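Local coordinates for F5/8 type C domain protein (Clostridium perfringens, PDB 7JRM), which probably recognises and cleaves mucin-type O-glycoproteins as a ZmpB O-glycopeptidase, this fragment carrying a calcium-bearing carbohydrate-binding module, at residues K26-T31 and V59-T64. Residues are numbered along the deposited sequence; the frame is centred on the assembly and turned at random.
Sequences KGITAT and VVYSVT
Ile-28 and Ala-30 face Tyr-61 and Val-63 between two layers of backbone, with CA atoms 8.3 Å apart for Ile-28 and Tyr-61 and 7.5 Å for Ala-30 and Val-63. The two segments run in the same direction but belong to different sheets. Residues 29-31 pair with strands 8-10 and 36-37, whereas residues 59-64 lie between strands 70-79 and 43-47. All four touching residues are buried. The main contact is a CH-pi interaction. CD1 of Ile-28 sits over one face of the Tyr-61 ring, 3.6 Å from its centroid and 11° off the ring normal. CG1 of Ile-28 follows along the same face, 3.6 Å from CE2 of Tyr-61. The Ile-28 torsions, chi1 -60° and chi2 -63°, bend the longer branch over the ring, while CG2 only reaches its margin, 4.1 Å from CD2 of Tyr-61. The second pair is looser: CB of Ala-30 meets CG1 of Val-63 at 4.1 Å. Val-42 also touches both Ile-28 and Ala-30. The Tyr-61 hydroxyl hydrogen-bonds to Leu-24 O and Arg-75 NE, which anchors the far end of the ring. This is core packing of a small beta sandwich, consistent with the Ig-like family of this region. Between the two segments the contact is apolar and rests on close packing; polar ties between the layers, Tyr-61 OH to Leu-24 O and Arg-75 NH2 to Lys-26 O, lie beside it.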
loop_
_atom_site.group_PDB
_atom_site.type_symbol
_atom_site.label_atom_id
_atom_site.label_comp_id
_atom_site.label_asym_id
_atom_site.label_seq_id
_atom_site.Cartn_x
_atom_site.Cartn_y
_atom_site.Cartn_z
ATOM N N LYS A 26 2.635 27.472 8.610
ATOM C CA LYS A 26 4.086 27.475 8.755
ATOM C C LYS A 26 4.657 28.802 8.267
ATOM O O LYS A 26 4.438 29.195 7.117
ATOM C CB LYS A 26 4.693 26.309 7.978
ATOM C CG LYS A 26 6.211 26.340 7.885
ATOM C CD LYS A 26 6.853 26.341 9.262
ATOM C CE LYS A 26 8.215 25.667 9.232
ATOM N NZ LYS A 26 8.728 25.396 10.603
ATOM N N GLY A 27 5.384 29.491 9.143
ATOM C CA GLY A 27 6.009 30.748 8.791
ATOM C C GLY A 27 5.130 31.970 8.915
ATOM O O GLY A 27 5.562 33.064 8.532
ATOM N N ILE A 28 3.917 31.828 9.437
ATOM C CA ILE A 28 3.000 32.951 9.595
ATOM C C ILE A 28 3.171 33.538 10.988
ATOM O O ILE A 28 3.074 32.822 11.992
ATOM C CB ILE A 28 1.545 32.513 9.355
ATOM C CG1 ILE A 28 1.380 31.967 7.936
ATOM C CG2 ILE A 28 0.590 33.673 9.600
ATOM C CD1 ILE A 28 1.650 32.989 6.853
ATOM N N THR A 29 3.430 34.843 11.052
ATOM C CA THR A 29 3.595 35.552 12.312
ATOM C C THR A 29 2.745 36.815 12.303
ATOM O O THR A 29 2.474 37.392 11.247
ATOM C CB THR A 29 5.064 35.920 12.573
ATOM O OG1 THR A 29 5.583 36.651 11.455
ATOM C CG2 THR A 29 5.901 34.665 12.789
ATOM N N ALA A 30 2.328 37.237 13.494
ATOM C CA ALA A 30 1.506 38.434 13.641
ATOM C C ALA A 30 1.863 39.110 14.954
ATOM O O ALA A 30 1.670 38.526 16.025
ATOM C CB ALA A 30 0.016 38.091 13.598
ATOM N N THR A 31 2.383 40.333 14.871
ATOM C CA THR A 31 2.782 41.099 16.042
ATOM C C THR A 31 2.100 42.460 16.023
ATOM O O THR A 31 1.832 43.024 14.959
ATOM C CB THR A 31 4.305 41.288 16.106
ATOM O OG1 THR A 31 4.742 42.053 14.974
ATOM C CG2 THR A 31 5.014 39.940 16.111
ATOM N N VAL A 59 -2.852 31.490 -0.340
ATOM C CA VAL A 59 -3.535 31.557 0.947
ATOM C C VAL A 59 -3.424 32.980 1.478
ATOM O O VAL A 59 -2.341 33.575 1.449
ATOM C CB VAL A 59 -2.953 30.557 1.965
ATOM C CG1 VAL A 59 -3.820 30.511 3.213
ATOM C CG2 VAL A 59 -2.825 29.171 1.349
ATOM N N VAL A 60 -4.539 33.520 1.963
ATOM C CA VAL A 60 -4.590 34.852 2.556
ATOM C C VAL A 60 -4.842 34.705 4.049
ATOM O O VAL A 60 -5.669 33.888 4.472
ATOM C CB VAL A 60 -5.676 35.725 1.895
ATOM C CG1 VAL A 60 -5.579 37.163 2.388
ATOM C CG2 VAL A 60 -5.555 35.666 0.381
ATOM N N TYR A 61 -4.131 35.499 4.846
ATOM C CA TYR A 61 -4.191 35.418 6.298
ATOM C C TYR A 61 -4.630 36.757 6.874
ATOM O O TYR A 61 -4.182 37.815 6.420
ATOM C CB TYR A 61 -2.833 35.015 6.885
ATOM C CG TYR A 61 -2.277 33.723 6.324
ATOM C CD1 TYR A 61 -1.612 33.700 5.103
ATOM C CD2 TYR A 61 -2.419 32.527 7.015
ATOM C CE1 TYR A 61 -1.109 32.523 4.587
ATOM C CE2 TYR A 61 -1.917 31.344 6.506
ATOM C CZ TYR A 61 -1.260 31.349 5.293
ATOM O OH TYR A 61 -0.758 30.175 4.781
ATOM N N SER A 62 -5.505 36.704 7.876
ATOM C CA SER A 62 -6.014 37.900 8.532
ATOM C C SER A 62 -6.094 37.657 10.032
ATOM O O SER A 62 -6.351 36.538 10.483
ATOM C CB SER A 62 -7.393 38.301 7.989
ATOM O OG SER A 62 -7.697 39.646 8.310
ATOM N N VAL A 63 -5.874 38.722 10.803
ATOM C CA VAL A 63 -5.893 38.655 12.258
ATOM C C VAL A 63 -6.542 39.921 12.801
ATOM O O VAL A 63 -6.490 40.985 12.177
ATOM C CB VAL A 63 -4.471 38.463 12.841
ATOM C CG1 VAL A 63 -3.682 39.763 12.792
ATOM C CG2 VAL A 63 -4.540 37.923 14.262
ATOM N N THR A 64 -7.173 39.793 13.965
ATOM C CA THR A 64 -7.812 40.908 14.650
ATOM C C THR A 64 -7.243 41.025 16.057
ATOM O O THR A 64 -7.076 40.019 16.755
ATOM C CB THR A 64 -9.333 40.730 14.713
#